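Local atomic coordinates of tungsten formylmethanofuran dehydrogenase subunit E (Syntrophus aciditrophicus, PDB entry 3D00), a protein that is of unproven function but resembles a subunit of tungsten formylmethanofuran dehydrogenase, implicated in microbial methanogenesis, and binds zinc through a C-terminal treble-clef finger. Residues N43-E46 / G47-Y50. Residues are numbered along the deposited sequence; the frame is centred on the assembly and turned at random.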
ATOM      1  N   ASN A  43      11.737  14.408 -13.767  1.00 38.68           N
ATOM      2  CA  ASN A  43      13.195  14.291 -13.685  1.00 37.77           C
ATOM      3  C   ASN A  43      13.717  12.858 -13.923  1.00 39.34           C
ATOM      4  O   ASN A  43      14.866  12.522 -13.627  1.00 40.63           O
ATOM      5  CB  ASN A  43      13.654  14.816 -12.317  1.00 36.57           C
ATOM      6  CG  ASN A  43      13.709  16.334 -12.277  1.00 36.10           C
ATOM      7  OD1 ASN A  43      14.717  16.935 -12.688  1.00 36.14           O
ATOM      8  ND2 ASN A  43      12.631  16.963 -11.834  1.00 35.12           N
ATOM      9  N   LEU A  44      12.875  12.011 -14.490  1.00 40.49           N
ATOM     10  CA  LEU A  44      13.325  10.710 -14.955  1.00 40.98           C
ATOM     11  C   LEU A  44      13.474  10.825 -16.459  1.00 42.21           C
ATOM     12  O   LEU A  44      12.778  11.631 -17.088  1.00 42.83           O
ATOM     13  CB  LEU A  44      12.324   9.613 -14.594  1.00 39.88           C
ATOM     14  CG  LEU A  44      12.135   9.245 -13.119  1.00 38.68           C
ATOM     15  CD1 LEU A  44      11.153   8.131 -13.013  1.00 37.51           C
ATOM     16  CD2 LEU A  44      13.444   8.859 -12.487  1.00 38.60           C
ATOM     17  N   PRO A  45      14.402  10.054 -17.045  1.00 43.81           N
ATOM     18  CA  PRO A  45      14.430   9.936 -18.507  1.00 44.82           C
ATOM     19  C   PRO A  45      13.042   9.586 -19.099  1.00 47.03           C
ATOM     20  O   PRO A  45      12.260   8.811 -18.483  1.00 45.04           O
ATOM     21  CB  PRO A  45      15.418   8.788 -18.753  1.00 44.01           C
ATOM     22  CG  PRO A  45      16.265   8.724 -17.567  1.00 43.60           C
ATOM     23  CD  PRO A  45      15.501   9.314 -16.401  1.00 43.77           C
ATOM     24  N   GLU A  46      12.767  10.143 -20.288  1.00 49.44           N
ATOM     25  CA  GLU A  46      11.450  10.046 -20.956  1.00 51.52           C
ATOM     26  C   GLU A  46      11.071   8.629 -21.357  1.00 51.80           C
ATOM     27  O   GLU A  46      11.825   7.950 -22.050  1.00 52.75           O
ATOM     28  CB  GLU A  46      11.375  10.943 -22.207  1.00 52.83           C
ATOM     29  CG  GLU A  46       9.927  11.124 -22.717  1.00 54.01           C
ATOM     30  CD  GLU A  46       9.823  11.442 -24.201  1.00 54.92           C
ATOM     31  OE1 GLU A  46      10.664  12.221 -24.717  1.00 54.33           O
ATOM     32  OE2 GLU A  46       8.891  10.890 -24.855  1.00 56.72           O
ATOM     33  N   GLY A  47       9.897   8.197 -20.898  1.00 51.82           N
ATOM     34  CA  GLY A  47       9.329   6.929 -21.284  1.00 51.90           C
ATOM     35  C   GLY A  47       9.837   5.705 -20.550  1.00 52.35           C
ATOM     36  O   GLY A  47       9.445   4.590 -20.901  1.00 53.22           O
ATOM     37  N   ILE A  48      10.667   5.876 -19.513  1.00 51.99           N
ATOM     38  CA  ILE A  48      11.256   4.704 -18.819  1.00 50.65           C
ATOM     39  C   ILE A  48      10.298   4.080 -17.835  1.00 49.20           C
ATOM     40  O   ILE A  48       9.357   4.742 -17.370  1.00 49.13           O
ATOM     41  CB  ILE A  48      12.622   5.021 -18.108  1.00 50.62           C
ATOM     42  CG1 ILE A  48      12.427   5.785 -16.793  1.00 49.96           C
ATOM     43  CG2 ILE A  48      13.546   5.802 -19.065  1.00 51.10           C
ATOM     44  CD1 ILE A  48      13.474   5.452 -15.741  1.00 49.10           C
ATOM     45  N   LEU A  49      10.588   2.823 -17.509  1.00 47.91           N
ATOM     46  CA  LEU A  49       9.837   2.020 -16.524  1.00 47.00           C
ATOM     47  C   LEU A  49      10.488   2.141 -15.147  1.00 45.50           C
ATOM     48  O   LEU A  49      11.658   1.754 -14.941  1.00 44.91           O
ATOM     49  CB  LEU A  49       9.769   0.525 -16.934  1.00 47.24           C
ATOM     50  N   TYR A  50       9.718   2.661 -14.196  1.00 42.68           N
ATOM     51  CA  TYR A  50      10.268   3.013 -12.912  1.00 39.48           C
ATOM     52  C   TYR A  50       9.532   2.306 -11.787  1.00 39.39           C
ATOM     53  O   TYR A  50       8.336   2.061 -11.878  1.00 39.37           O
ATOM     54  CB  TYR A  50      10.261   4.551 -12.753  1.00 37.71           C
ATOM     55  CG  TYR A  50       8.904   5.263 -12.781  1.00 36.41           C
ATOM     56  CD1 TYR A  50       8.116   5.305 -11.660  1.00 37.14           C
ATOM     57  CD2 TYR A  50       8.449   5.926 -13.913  1.00 35.95           C
ATOM     58  CE1 TYR A  50       6.907   5.934 -11.653  1.00 36.38           C
ATOM     59  CE2 TYR A  50       7.237   6.590 -13.913  1.00 35.93           C
ATOM     60  CZ  TYR A  50       6.469   6.572 -12.763  1.00 36.60           C
ATOM     61  OH  TYR A  50       5.254   7.212 -12.678  1.00 36.98           O
TER
HETATM   62  O   HOH W   1       9.611   8.040 -17.532  1.00 47.85           O
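Pro45 O accepts a hydrogen bond from a water molecule, 2.9 Å from the water oxygen, and a weak one from the backbone Ile48 N. The direct bond is long, 3.5 Å from Ile48 N to Pro45 O. The single N-H of Ile48 is shared between Pro45 O and the water, which weakly accepts from it, and the water thus bridges the two ends of the turn. Gly47 takes the third position with a positive phi of 82°, a backbone shape that favours glycine.

The Ile48 side chain folds back over the start of the turn. Its CG2 lies 3.5 Å from CB of the Pro45 ring. Chi1 of 77° places CG1 between the backbone N and the carbonyl carbon and leaves CG2 beside the N, facing Pro45. A second apolar contact joins residues just outside the turn, Leu44 before it and Tyr50 two residues after it. Leu44 CD1 touches Tyr50 CD2 at 3.6 Å and also lies close to CG and CB of Tyr50. The two side chains cross at about a right angle, and the methyl meets the ring obliquely. Both also touch Leu89 of strand 86-91. This is a type II beta turn, Pro45 to Ile48, on the surface loop that links helix 28-42 to strand 50-54 of the FmdE alpha+beta core domain.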